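Local coordinates for protein aspartate semialdehyde dehydrogenase (Francisella tularensis subsp. tularensis, PDB 4WOJ) that probably catalyses the NADPH-dependent reductive dephosphorylation of L-aspartyl-4-phosphate to L-aspartate-semialdehyde, an early step toward lysine, methionine and threonine, at residues V10-W15 and K31-I36; M24-E29 and A357-R362; L154-V159 and K294-Q299; R285-I290 and L339-F344. All blocks are in the same frame, centred on the assembly; numbering follows the deposited sequence.

Interaction 1 (V10-W15 and K31-I36); sequences VGFIGW and KDFDCI
Val10 and Ile36 bring the two backbones to their nearest point, 6.6 Å from CA to CA, where strand 8-13 lies beside the start of strand 36-42. Helix 18-30 runs between them in the chain, so this is the first beta-alpha-beta crossover of the Rossmann-type NAD-binding domain, at the point where the chain comes back to the sheet. The return begins with Lys31, whose positive phi closes helix 18-30 in a Schellman motif; a type I turn from Lys31 to Asp34 follows, held by Asp34 N to Lys31 O at 3.2 Å. From the turn the chain closes on the strand at Ile36, and what joins the segments is apolar and buried. Val10 CG2 rests on the branch of Ile36, 3.8 Å from Ile36 CB and 3.9 Å from Ile36 CG2. The CG1 arm of Ile36, set between its own backbone N and carbonyl carbon (chi1 56°), sends CD1 to the rim of the Phe12 ring, near the ring plane. Phe33 comes to the same ring from the turn and presents its edge toward the Phe12 face, an offset edge-to-face pair with the planes at 70° and centroids 5.8 Å apart. Met27 of the connecting helix packs on both rings, and Phe40 of the neighbouring strand meets Phe12 as well. The closest touch between the rings is made by one corner of Phe33: its CE1 stands 3.9 Å from Phe12 CE2.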
loop_
_atom_site.group_PDB
_atom_site.type_symbol
_atom_site.label_atom_id
_atom_site.label_comp_id
_atom_site.label_asym_id
_atom_site.label_seq_id
_atom_site.Cartn_x
_atom_site.Cartn_y
_atom_site.Cartn_z
ATOM N N VAL B 10 -7.160 6.553 -39.802
ATOM C CA VAL B 10 -6.687 6.604 -38.427
ATOM C C VAL B 10 -5.329 5.967 -38.306
ATOM O O VAL B 10 -5.143 4.814 -38.686
ATOM C CB VAL B 10 -7.623 5.863 -37.463
ATOM C CG1 VAL B 10 -7.301 6.252 -36.028
ATOM C CG2 VAL B 10 -9.071 6.176 -37.776
ATOM N N GLY B 11 -4.399 6.723 -37.729
ATOM C CA GLY B 11 -3.018 6.279 -37.562
ATOM C C GLY B 11 -2.763 5.940 -36.111
ATOM O O GLY B 11 -3.280 6.595 -35.214
ATOM N N PHE B 12 -1.979 4.897 -35.888
ATOM C CA PHE B 12 -1.687 4.422 -34.544
ATOM C C PHE B 12 -0.188 4.485 -34.238
ATOM O O PHE B 12 0.620 3.835 -34.904
ATOM C CB PHE B 12 -2.218 2.990 -34.364
ATOM C CG PHE B 12 -3.706 2.907 -34.466
ATOM C CD1 PHE B 12 -4.511 3.165 -33.348
ATOM C CD2 PHE B 12 -4.312 2.661 -35.686
ATOM C CE1 PHE B 12 -5.901 3.135 -33.453
ATOM C CE2 PHE B 12 -5.698 2.613 -35.799
ATOM C CZ PHE B 12 -6.496 2.863 -34.684
ATOM N N ILE B 13 0.163 5.291 -33.232
ATOM C CA ILE B 13 1.519 5.302 -32.666
ATOM C C ILE B 13 1.487 4.743 -31.235
ATOM O O ILE B 13 0.548 4.970 -30.513
ATOM C CB ILE B 13 2.129 6.712 -32.671
ATOM C CG1 ILE B 13 1.754 7.461 -33.955
ATOM C CG2 ILE B 13 3.644 6.618 -32.571
ATOM C CD1 ILE B 13 0.543 8.349 -33.845
ATOM N N GLY B 14 2.503 3.993 -30.835
ATOM C CA GLY B 14 2.570 3.444 -29.468
ATOM C C GLY B 14 2.120 1.997 -29.316
ATOM O O GLY B 14 2.175 1.438 -28.212
ATOM N N TRP B 15 1.706 1.378 -30.424
ATOM C CA TRP B 15 0.957 0.106 -30.369
ATOM C C TRP B 15 1.767 -1.116 -29.927
ATOM O O TRP B 15 1.192 -2.135 -29.572
ATOM C CB TRP B 15 0.290 -0.185 -31.715
ATOM C CG TRP B 15 1.200 -0.102 -32.864
ATOM C CD1 TRP B 15 1.430 0.991 -33.649
ATOM C CD2 TRP B 15 2.028 -1.136 -33.356
ATOM N NE1 TRP B 15 2.353 0.702 -34.612
ATOM C CE2 TRP B 15 2.739 -0.607 -34.458
ATOM C CE3 TRP B 15 2.243 -2.471 -32.981
ATOM C CZ2 TRP B 15 3.636 -1.365 -35.187
ATOM C CZ3 TRP B 15 3.137 -3.220 -33.696
ATOM C CH2 TRP B 15 3.825 -2.667 -34.797
ATOM N N LYS B 31 -14.579 -4.861 -32.403
ATOM C CA LYS B 31 -14.740 -4.594 -33.855
ATOM C C LYS B 31 -14.561 -3.100 -34.154
ATOM O O LYS B 31 -15.216 -2.548 -35.038
ATOM C CB LYS B 31 -16.121 -5.030 -34.355
ATOM C CG LYS B 31 -16.614 -6.377 -33.871
ATOM C CD LYS B 31 -18.128 -6.445 -34.027
ATOM C CE LYS B 31 -18.638 -7.845 -34.340
ATOM N NZ LYS B 31 -18.350 -8.169 -35.762
ATOM N N ASP B 32 -13.667 -2.452 -33.423
ATOM C CA ASP B 32 -13.413 -1.027 -33.636
ATOM C C ASP B 32 -12.600 -0.675 -34.896
ATOM O O ASP B 32 -12.533 0.482 -35.269
ATOM C CB ASP B 32 -12.771 -0.414 -32.399
ATOM C CG ASP B 32 -13.754 -0.250 -31.254
ATOM O OD1 ASP B 32 -14.979 -0.107 -31.477
ATOM O OD2 ASP B 32 -13.284 -0.264 -30.111
ATOM N N PHE B 33 -12.022 -1.659 -35.576
ATOM C CA PHE B 33 -11.433 -1.401 -36.910
ATOM C C PHE B 33 -12.456 -1.361 -38.051
ATOM O O PHE B 33 -12.151 -0.895 -39.138
ATOM C CB PHE B 33 -10.307 -2.393 -37.221
ATOM C CG PHE B 33 -9.110 -2.227 -36.325
ATOM C CD1 PHE B 33 -8.301 -1.121 -36.429
ATOM C CD2 PHE B 33 -8.820 -3.162 -35.352
ATOM C CE1 PHE B 33 -7.219 -0.939 -35.582
ATOM C CE2 PHE B 33 -7.737 -2.994 -34.506
ATOM C CZ PHE B 33 -6.928 -1.877 -34.620
ATOM N N ASP B 34 -13.680 -1.813 -37.793
ATOM C CA ASP B 34 -14.663 -2.002 -38.866
ATOM C C ASP B 34 -14.857 -0.828 -39.825
ATOM O O ASP B 34 -14.974 -1.049 -41.039
ATOM C CB ASP B 34 -16.013 -2.493 -38.330
ATOM C CG ASP B 34 -15.972 -3.954 -37.912
ATOM O OD1 ASP B 34 -14.873 -4.491 -37.710
ATOM O OD2 ASP B 34 -17.029 -4.576 -37.772
ATOM N N CYS B 35 -14.875 0.398 -39.327
ATOM C CA CYS B 35 -15.264 1.529 -40.195
ATOM C C CYS B 35 -14.227 2.619 -40.294
ATOM O O CYS B 35 -14.550 3.804 -40.339
ATOM C CB CYS B 35 -16.585 2.115 -39.718
ATOM S SG CYS B 35 -17.880 0.875 -39.738
ATOM N N ILE B 36 -12.976 2.200 -40.354
ATOM C CA ILE B 36 -11.859 3.105 -40.427
ATOM C C ILE B 36 -10.781 2.492 -41.293
ATOM O O ILE B 36 -10.785 1.280 -41.528
ATOM C CB ILE B 36 -11.279 3.341 -39.019
ATOM C CG1 ILE B 36 -10.890 2.000 -38.376
ATOM C CG2 ILE B 36 -12.283 4.062 -38.126
ATOM C CD1 ILE B 36 -9.924 2.148 -37.231
#

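Interaction 2 (M24-E29 and A357-R362); sequences MSRMIE and AAEPLR
Arg26 reaches from helix 18-30 to the C-terminal helix 354-369; the axes of the two short segments come within 10.0 Å and cross at -47°. Its CB lies 3.8 Å from CD of Arg362. Bends at chi2 and chi3 then fold the chain back, so that CG and CD pass beside Glu359 OE1 and the guanidinium arrives side-on. NE donates to Glu359 OE1 at 3.0 Å and NH2 to Glu359 OE2 at 2.8 Å, both almost straight. Both Glu359 oxygens lie close to the guanidinium plane of Arg26, whereas the donors come in from above the carboxylate plane, the two groups being turned 46° apart. NH1 looks back to Glu29 OE1 in a weak bond. From the opposite face of the carboxylate, Arg362 NH1 donates to Glu359 OE2 at 2.7 Å, while Arg362 NH2 forms a salt bridge with Asp32. Lower down, Met27 CG packs on Arg362 CG at 3.8 Å. The two guanidinium groups stand nearly perpendicular, with Arg26 NH2 3.4 Å from Arg362 NH1, a closeness that the shared carboxylate probably makes tolerable. Buried Glu359, clamped between two arginines, ties the C-terminal helix to the nucleotide-binding domain and is likely to stay ionised.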
loop_
_atom_site.group_PDB
_atom_site.type_symbol
_atom_site.label_atom_id
_atom_site.label_comp_id
_atom_site.label_asym_id
_atom_site.label_seq_id
_atom_site.Cartn_x
_atom_site.Cartn_y
_atom_site.Cartn_z
ATOM N N MET B 24 -5.012 -2.426 -28.832
ATOM C CA MET B 24 -5.229 -3.308 -29.976
ATOM C C MET B 24 -6.159 -4.408 -29.588
ATOM O O MET B 24 -7.165 -4.645 -30.240
ATOM C CB MET B 24 -3.933 -3.962 -30.436
ATOM C CG MET B 24 -2.913 -3.024 -31.043
ATOM S SD MET B 24 -3.639 -2.006 -32.310
ATOM C CE MET B 24 -3.670 -0.429 -31.445
ATOM N N SER B 25 -5.840 -5.102 -28.513
ATOM C CA SER B 25 -6.700 -6.212 -28.125
ATOM C C SER B 25 -8.125 -5.786 -27.888
ATOM O O SER B 25 -9.056 -6.526 -28.141
ATOM C CB SER B 25 -6.196 -6.874 -26.873
ATOM O OG SER B 25 -7.287 -7.551 -26.241
ATOM N N ARG B 26 -8.309 -4.583 -27.356
ATOM C CA ARG B 26 -9.645 -4.141 -26.979
ATOM C C ARG B 26 -10.409 -3.721 -28.219
ATOM O O ARG B 26 -11.642 -3.894 -28.315
ATOM C CB ARG B 26 -9.575 -3.013 -25.940
ATOM C CG ARG B 26 -9.316 -3.546 -24.537
ATOM C CD ARG B 26 -10.533 -4.285 -23.988
ATOM N NE ARG B 26 -11.711 -3.407 -23.930
ATOM C CZ ARG B 26 -12.976 -3.817 -24.007
ATOM N NH1 ARG B 26 -13.261 -5.110 -24.147
ATOM N NH2 ARG B 26 -13.964 -2.936 -23.928
ATOM N N MET B 27 -9.660 -3.208 -29.188
ATOM C CA MET B 27 -10.238 -2.896 -30.488
ATOM C C MET B 27 -10.652 -4.129 -31.297
ATOM O O MET B 27 -11.747 -4.157 -31.861
ATOM C CB MET B 27 -9.314 -1.982 -31.268
ATOM C CG MET B 27 -9.318 -0.581 -30.651
ATOM S SD MET B 27 -8.162 0.561 -31.409
ATOM C CE MET B 27 -9.055 1.009 -32.899
ATOM N N ILE B 28 -9.815 -5.162 -31.324
ATOM C CA ILE B 28 -10.184 -6.388 -32.049
ATOM C C ILE B 28 -11.519 -6.885 -31.491
ATOM O O ILE B 28 -12.504 -7.074 -32.211
ATOM C CB ILE B 28 -9.127 -7.477 -31.845
ATOM C CG1 ILE B 28 -7.795 -7.099 -32.487
ATOM C CG2 ILE B 28 -9.627 -8.797 -32.353
ATOM C CD1 ILE B 28 -7.838 -6.936 -33.981
ATOM N N GLU B 29 -11.515 -7.085 -30.181
ATOM C CA GLU B 29 -12.663 -7.588 -29.389
ATOM C C GLU B 29 -13.976 -6.821 -29.628
ATOM O O GLU B 29 -15.058 -7.413 -29.601
ATOM C CB GLU B 29 -12.245 -7.477 -27.917
ATOM C CG GLU B 29 -12.993 -8.280 -26.883
ATOM C CD GLU B 29 -12.300 -8.210 -25.525
ATOM O OE1 GLU B 29 -11.218 -7.555 -25.436
ATOM O OE2 GLU B 29 -12.830 -8.822 -24.550
ATOM N N ALA B 357 -5.468 3.284 -18.749
ATOM C CA ALA B 357 -4.728 3.840 -19.886
ATOM C C ALA B 357 -5.441 3.702 -21.218
ATOM O O ALA B 357 -5.830 4.689 -21.811
ATOM C CB ALA B 357 -3.336 3.238 -19.937
ATOM N N ALA B 358 -5.609 2.465 -21.674
ATOM C CA ALA B 358 -6.137 2.161 -23.006
ATOM C C ALA B 358 -7.590 2.460 -23.235
ATOM O O ALA B 358 -7.950 2.979 -24.300
ATOM C CB ALA B 358 -5.876 0.688 -23.310
ATOM N N GLU B 359 -8.456 2.083 -22.302
ATOM C CA GLU B 359 -9.902 2.044 -22.567
ATOM C C GLU B 359 -10.504 3.410 -22.882
ATOM O O GLU B 359 -11.332 3.527 -23.789
ATOM C CB GLU B 359 -10.643 1.337 -21.412
ATOM C CG GLU B 359 -12.107 0.909 -21.653
ATOM C CD GLU B 359 -12.306 -0.019 -22.856
ATOM O OE1 GLU B 359 -11.308 -0.512 -23.423
ATOM O OE2 GLU B 359 -13.470 -0.224 -23.266
ATOM N N PRO B 360 -10.104 4.457 -22.135
ATOM C CA PRO B 360 -10.694 5.756 -22.387
ATOM C C PRO B 360 -10.393 6.271 -23.777
ATOM O O PRO B 360 -11.208 6.999 -24.395
ATOM C CB PRO B 360 -10.027 6.642 -21.335
ATOM C CG PRO B 360 -9.646 5.686 -20.248
ATOM C CD PRO B 360 -9.226 4.459 -20.951
ATOM N N LEU B 361 -9.206 5.923 -24.245
ATOM C CA LEU B 361 -8.726 6.389 -25.529
ATOM C C LEU B 361 -9.571 5.775 -26.625
ATOM O O LEU B 361 -10.132 6.503 -27.459
ATOM C CB LEU B 361 -7.238 6.041 -25.677
ATOM C CG LEU B 361 -6.311 6.647 -24.604
ATOM C CD1 LEU B 361 -4.859 6.534 -25.021
ATOM C CD2 LEU B 361 -6.681 8.127 -24.321
ATOM N N ARG B 362 -9.640 4.433 -26.609
ATOM C CA ARG B 362 -10.523 3.651 -27.485
ATOM C C ARG B 362 -11.919 4.209 -27.535
ATOM O O ARG B 362 -12.516 4.302 -28.588
ATOM C CB ARG B 362 -10.622 2.196 -27.017
ATOM C CG ARG B 362 -11.366 1.292 -27.984
ATOM C CD ARG B 362 -11.606 -0.118 -27.414
ATOM N NE ARG B 362 -12.652 -0.160 -26.387
ATOM C CZ ARG B 362 -13.967 -0.108 -26.618
ATOM N NH1 ARG B 362 -14.825 -0.155 -25.613
ATOM N NH2 ARG B 362 -14.435 -0.008 -27.840
#

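Interaction 3 (L154-V159 and K294-Q299); sequences LKEDLV and KQKISQ
Glu156 and Lys296 cross at about a right angle, the glutamate coming from the loop after helix 151-154 and the lysine from helix 290-298. Beyond CG the Glu156 chain is extended, and it carries the carboxylate to the outer part of the lysine. Lys296 takes a less regular course, and its bends at chi2 and chi4 go with an ammonium group placed between the two carboxylate oxygens. NZ stands equally far from both, 3.3 Å from Glu156 OE1 and 3.3 Å from Glu156 OE2, in a forked pair of weak hydrogen bonds that belongs to a salt bridge. The carboxylate also lies close against the aliphatic chain, with Glu156 OE2 3.2 Å from Lys296 CD. Leu158 also meets the lysine at about a right angle, and its CD1 touches Lys296 CE at 4.0 Å, giving the methylenes an apolar neighbour beside the charged one.

Both segments belong to the dimerisation domain, where helices pack on a mixed beta-sheet. The loop 154-159 is the end of one such helix and the approach to strand 159-167: Asp157, with positive phi, is the C-prime residue of a Schellman motif, in which Leu158 N bonds to Leu153 O and Asp157 N reaches Leu154 O at 2.8 Å. That turn sets Glu156 and Leu158 to face helix 290-298. Closer to the end of that helix, the ammonium group of Lys155 hydrogen-bonds to Gly300 O just beyond it. Asp157 is engaged elsewhere, in a salt bridge to Arg285, while Leu153 packs against Lys296 and Ile297.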
loop_
_atom_site.group_PDB
_atom_site.type_symbol
_atom_site.label_atom_id
_atom_site.label_comp_id
_atom_site.label_asym_id
_atom_site.label_seq_id
_atom_site.Cartn_x
_atom_site.Cartn_y
_atom_site.Cartn_z
ATOM N N LEU B 154 -19.806 11.469 -7.399
ATOM C CA LEU B 154 -19.297 12.675 -8.062
ATOM C C LEU B 154 -20.351 13.309 -8.958
ATOM O O LEU B 154 -20.511 14.529 -8.981
ATOM C CB LEU B 154 -18.061 12.379 -8.869
ATOM C CG LEU B 154 -16.909 11.810 -8.050
ATOM C CD1 LEU B 154 -15.979 10.999 -8.929
ATOM C CD2 LEU B 154 -16.154 12.914 -7.348
ATOM N N LYS B 155 -21.100 12.474 -9.661
ATOM C CA LYS B 155 -22.187 12.937 -10.514
ATOM C C LYS B 155 -23.206 13.749 -9.715
ATOM O O LYS B 155 -23.727 14.726 -10.194
ATOM C CB LYS B 155 -22.911 11.752 -11.125
ATOM C CG LYS B 155 -22.128 10.963 -12.152
ATOM C CD LYS B 155 -22.867 9.653 -12.430
ATOM C CE LYS B 155 -22.344 8.958 -13.676
ATOM N NZ LYS B 155 -23.361 7.989 -14.188
ATOM N N GLU B 156 -23.518 13.310 -8.512
ATOM C CA GLU B 156 -24.434 14.069 -7.659
ATOM C C GLU B 156 -23.756 15.218 -6.924
ATOM O O GLU B 156 -24.340 15.788 -6.039
ATOM C CB GLU B 156 -25.093 13.155 -6.658
ATOM C CG GLU B 156 -25.865 12.040 -7.338
ATOM C CD GLU B 156 -26.928 11.488 -6.454
ATOM O OE1 GLU B 156 -27.365 12.191 -5.505
ATOM O OE2 GLU B 156 -27.308 10.355 -6.727
ATOM N N ASP B 157 -22.532 15.553 -7.306
ATOM C CA ASP B 157 -21.748 16.553 -6.620
ATOM C C ASP B 157 -21.803 16.402 -5.104
ATOM O O ASP B 157 -21.943 17.401 -4.377
ATOM C CB ASP B 157 -22.199 17.958 -7.018
ATOM C CG ASP B 157 -21.155 19.006 -6.702
ATOM O OD1 ASP B 157 -19.940 18.660 -6.620
ATOM O OD2 ASP B 157 -21.545 20.187 -6.530
ATOM N N LEU B 158 -21.681 15.164 -4.619
ATOM C CA LEU B 158 -21.742 14.897 -3.170
ATOM C C LEU B 158 -20.390 14.876 -2.448
ATOM O O LEU B 158 -20.336 14.851 -1.226
ATOM C CB LEU B 158 -22.517 13.603 -2.917
ATOM C CG LEU B 158 -24.027 13.736 -3.190
ATOM C CD1 LEU B 158 -24.730 12.420 -3.013
ATOM C CD2 LEU B 158 -24.689 14.767 -2.277
ATOM N N VAL B 159 -19.296 14.962 -3.198
ATOM C CA VAL B 159 -17.968 14.797 -2.608
ATOM C C VAL B 159 -17.340 16.166 -2.387
ATOM O O VAL B 159 -17.179 16.925 -3.354
ATOM C CB VAL B 159 -17.058 13.981 -3.545
ATOM C CG1 VAL B 159 -15.642 13.937 -3.015
ATOM C CG2 VAL B 159 -17.625 12.595 -3.753
ATOM N N LYS B 294 -23.391 3.096 -0.578
ATOM C CA LYS B 294 -23.182 1.900 -1.430
ATOM C C LYS B 294 -24.096 1.998 -2.626
ATOM O O LYS B 294 -23.678 1.797 -3.750
ATOM C CB LYS B 294 -23.484 0.597 -0.694
ATOM C CG LYS B 294 -22.632 0.337 0.566
ATOM C CD LYS B 294 -23.232 -0.594 1.628
ATOM C CE LYS B 294 -23.774 -1.939 1.088
ATOM N NZ LYS B 294 -23.089 -2.456 -0.128
ATOM N N GLN B 295 -25.343 2.378 -2.373
ATOM C CA GLN B 295 -26.324 2.456 -3.445
ATOM C C GLN B 295 -25.793 3.354 -4.562
ATOM O O GLN B 295 -25.598 2.907 -5.694
ATOM C CB GLN B 295 -27.685 2.931 -2.915
ATOM C CG GLN B 295 -28.766 2.988 -3.984
ATOM C CD GLN B 295 -29.094 1.604 -4.568
ATOM O OE1 GLN B 295 -28.828 0.558 -3.950
ATOM N NE2 GLN B 295 -29.681 1.594 -5.765
ATOM N N LYS B 296 -25.546 4.610 -4.211
ATOM C CA LYS B 296 -24.991 5.591 -5.151
ATOM C C LYS B 296 -23.740 5.042 -5.849
ATOM O O LYS B 296 -23.627 5.138 -7.062
ATOM C CB LYS B 296 -24.604 6.896 -4.455
ATOM C CG LYS B 296 -25.691 7.461 -3.558
ATOM C CD LYS B 296 -26.329 8.692 -4.136
ATOM C CE LYS B 296 -27.224 9.328 -3.095
ATOM N NZ LYS B 296 -28.514 9.689 -3.727
ATOM N N ILE B 297 -22.802 4.497 -5.076
ATOM C CA ILE B 297 -21.568 4.000 -5.660
ATOM C C ILE B 297 -21.902 2.948 -6.754
ATOM O O ILE B 297 -21.394 3.010 -7.869
ATOM C CB ILE B 297 -20.614 3.394 -4.619
ATOM C CG1 ILE B 297 -19.802 4.491 -3.956
ATOM C CG2 ILE B 297 -19.666 2.369 -5.283
ATOM C CD1 ILE B 297 -19.079 4.032 -2.716
ATOM N N SER B 298 -22.802 2.053 -6.392
ATOM C CA SER B 298 -23.192 0.905 -7.205
ATOM C C SER B 298 -23.868 1.337 -8.477
ATOM O O SER B 298 -23.872 0.579 -9.428
ATOM C CB SER B 298 -24.128 -0.046 -6.434
ATOM O OG SER B 298 -25.456 0.309 -6.656
ATOM N N GLN B 299 -24.405 2.543 -8.520
ATOM C CA GLN B 299 -25.015 3.077 -9.755
ATOM C C GLN B 299 -24.167 4.123 -10.530
ATOM O O GLN B 299 -24.660 4.779 -11.429
ATOM C CB GLN B 299 -26.425 3.609 -9.465
ATOM C CG GLN B 299 -27.356 2.498 -8.964
ATOM C CD GLN B 299 -28.827 2.630 -9.372
ATOM O OE1 GLN B 299 -29.712 2.169 -8.640
ATOM N NE2 GLN B 299 -29.106 3.231 -10.534
#

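Interaction 4 (R285-I290 and L339-F344); sequences RQKLTI and LADDIF
Lys287 and Asp341 form the charged link here, a salt bridge with Lys287 NZ 2.9 Å from Asp341 OD2. That oxygen is crowded in the model and its position is less certain, so the exact geometry of the pair is doubtful. Asp342 adds a second negative charge: its OD2 lies 4.5 Å from Lys287 NZ, beyond a salt bridge, and Asp342 OD1 pairs with Lys283. Nearer the base of the lysine chain, Lys287 CG lies 3.9 Å from Asp342 CB. The backbones are also near, with Lys287 CA 4.8 Å from Asp342 CA. Asp341 and Asp342 occupy the middle of a type I turn, from Ala340 to Ile343, which is closed by Ile343 N to Ala340 O at 3.2 Å.

Further along, the contact becomes apolar. Ile290 CD1 approaches Phe344 CB at 4.4 Å, and the Phe344 side chain also packs on Ile293 and Ile297 of helix 290-298. Thr289 caps the start of that helix as its N-cap residue. Strands 275-284 and 343-351 are antiparallel neighbours, and the contact sits at one end of these two central strands of the mixed beta-sheet in the dimerisation domain: a strand's exit loop and helix start, laid beside the turn that leads into the strand beside it in the sheet.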
loop_
_atom_site.group_PDB
_atom_site.type_symbol
_atom_site.label_atom_id
_atom_site.label_comp_id
_atom_site.label_asym_id
_atom_site.label_seq_id
_atom_site.Cartn_x
_atom_site.Cartn_y
_atom_site.Cartn_z
ATOM N N ARG B 285 -20.475 16.128 1.132
ATOM C CA ARG B 285 -21.103 17.426 1.388
ATOM C C ARG B 285 -22.309 17.302 2.319
ATOM O O ARG B 285 -22.762 18.286 2.862
ATOM C CB ARG B 285 -21.566 18.095 0.096
ATOM C CG ARG B 285 -20.464 18.409 -0.877
ATOM C CD ARG B 285 -20.914 19.447 -1.883
ATOM N NE ARG B 285 -20.114 19.395 -3.109
ATOM C CZ ARG B 285 -18.882 19.871 -3.227
ATOM N NH1 ARG B 285 -18.266 20.437 -2.184
ATOM N NH2 ARG B 285 -18.260 19.792 -4.398
ATOM N N GLN B 286 -22.840 16.098 2.448
ATOM C CA GLN B 286 -24.019 15.796 3.242
ATOM C C GLN B 286 -23.785 14.489 3.939
ATOM O O GLN B 286 -23.162 13.592 3.377
ATOM C CB GLN B 286 -25.204 15.514 2.338
ATOM C CG GLN B 286 -25.921 16.714 1.742
ATOM C CD GLN B 286 -26.698 16.332 0.495
ATOM O OE1 GLN B 286 -27.140 15.186 0.351
ATOM N NE2 GLN B 286 -26.857 17.283 -0.419
ATOM N N LYS B 287 -24.329 14.351 5.140
ATOM C CA LYS B 287 -24.281 13.075 5.829
ATOM C C LYS B 287 -25.232 12.088 5.157
ATOM O O LYS B 287 -26.356 12.412 4.839
ATOM C CB LYS B 287 -24.561 13.247 7.319
ATOM C CG LYS B 287 -23.402 13.976 8.012
ATOM C CD LYS B 287 -23.719 15.375 8.512
ATOM C CE LYS B 287 -22.408 16.142 8.736
ATOM N NZ LYS B 287 -22.484 17.264 9.718
ATOM N N LEU B 288 -24.730 10.898 4.912
ATOM C CA LEU B 288 -25.451 9.861 4.225
ATOM C C LEU B 288 -25.258 8.566 4.985
ATOM O O LEU B 288 -24.187 8.298 5.484
ATOM C CB LEU B 288 -24.864 9.669 2.841
ATOM C CG LEU B 288 -25.140 10.696 1.768
ATOM C CD1 LEU B 288 -24.569 10.192 0.461
ATOM C CD2 LEU B 288 -26.621 10.918 1.606
ATOM N N THR B 289 -26.285 7.756 5.077
ATOM C CA THR B 289 -26.099 6.462 5.689
ATOM C C THR B 289 -25.153 5.607 4.818
ATOM O O THR B 289 -24.874 5.909 3.664
ATOM C CB THR B 289 -27.426 5.740 5.892
ATOM O OG1 THR B 289 -28.055 5.557 4.622
ATOM C CG2 THR B 289 -28.316 6.556 6.784
ATOM N N ILE B 290 -24.639 4.554 5.389
ATOM C CA ILE B 290 -23.671 3.775 4.670
ATOM C C ILE B 290 -24.347 3.017 3.539
ATOM O O ILE B 290 -23.771 2.862 2.515
ATOM C CB ILE B 290 -22.883 2.857 5.593
ATOM C CG1 ILE B 290 -21.601 2.433 4.913
ATOM C CG2 ILE B 290 -23.744 1.658 6.005
ATOM C CD1 ILE B 290 -20.670 3.579 4.558
ATOM N N LEU B 339 -13.810 9.516 12.077
ATOM C CA LEU B 339 -13.187 10.819 11.962
ATOM C C LEU B 339 -14.216 11.906 11.977
ATOM O O LEU B 339 -14.007 12.940 12.576
ATOM C CB LEU B 339 -12.405 10.912 10.648
ATOM C CG LEU B 339 -11.320 9.882 10.454
ATOM C CD1 LEU B 339 -10.628 10.061 9.087
ATOM C CD2 LEU B 339 -10.354 9.951 11.614
ATOM N N ALA B 340 -15.309 11.676 11.265
ATOM C CA ALA B 340 -16.388 12.643 11.167
ATOM C C ALA B 340 -17.642 11.952 10.672
ATOM O O ALA B 340 -17.577 10.974 9.949
ATOM C CB ALA B 340 -16.001 13.761 10.231
ATOM N N ASP B 341 -18.797 12.466 11.083
ATOM C CA ASP B 341 -20.092 11.905 10.652
ATOM C C ASP B 341 -20.293 11.937 9.130
ATOM O O ASP B 341 -21.132 11.217 8.624
ATOM C CB ASP B 341 -21.263 12.600 11.371
ATOM C CG ASP B 341 -21.210 14.127 11.257
ATOM O OD1 ASP B 341 -20.090 14.693 11.204
ATOM O OD2 ASP B 341 -22.291 14.771 11.240
ATOM N N ASP B 342 -19.543 12.785 8.421
ATOM C CA ASP B 342 -19.649 12.894 6.962
ATOM C C ASP B 342 -18.522 12.203 6.145
ATOM O O ASP B 342 -18.458 12.329 4.941
ATOM C CB ASP B 342 -19.805 14.360 6.538
ATOM C CG ASP B 342 -18.747 15.279 7.123
ATOM O OD1 ASP B 342 -17.758 14.762 7.663
ATOM O OD2 ASP B 342 -18.905 16.539 7.027
ATOM N N ILE B 343 -17.635 11.476 6.803
ATOM C CA ILE B 343 -16.519 10.859 6.104
ATOM C C ILE B 343 -16.782 9.388 5.994
ATOM O O ILE B 343 -17.229 8.790 6.933
ATOM C CB ILE B 343 -15.175 11.116 6.829
ATOM C CG1 ILE B 343 -14.868 12.620 6.797
ATOM C CG2 ILE B 343 -14.061 10.281 6.203
ATOM C CD1 ILE B 343 -13.654 13.021 7.598
ATOM N N PHE B 344 -16.556 8.816 4.833
ATOM C CA PHE B 344 -16.527 7.329 4.716
ATOM C C PHE B 344 -15.217 6.856 4.140
ATOM O O PHE B 344 -14.471 7.622 3.559
ATOM C CB PHE B 344 -17.702 6.767 3.909
ATOM C CG PHE B 344 -17.528 6.842 2.419
ATOM C CD1 PHE B 344 -17.919 7.971 1.722
ATOM C CD2 PHE B 344 -17.102 5.729 1.693
ATOM C CE1 PHE B 344 -17.802 8.043 0.351
ATOM C CE2 PHE B 344 -16.968 5.803 0.328
ATOM C CZ PHE B 344 -17.304 6.962 -0.351
#

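Overall arrangement
The four contacts form two pairs. Interactions 1 and 2 have centres 10 Å apart: helix 18-30 connects the two segments of interaction 1 and supplies one segment of interaction 2, so their segments alternate along the chain. Those of interactions 3 and 4 alternate too; their centres are 13 Å apart in the dimerisation domain, and they meet through Arg285, whose backbone N probably donates to Leu158 O. Centres of interactions 1 and 4 are 45 Å apart, on opposite sides of the chain's centre. Along the chain, interaction 2 encloses interactions 3 and 4, since helix 354-369 follows strand 343-351 and returns to the NAD-binding domain. The C-terminal helix thus links the two domains.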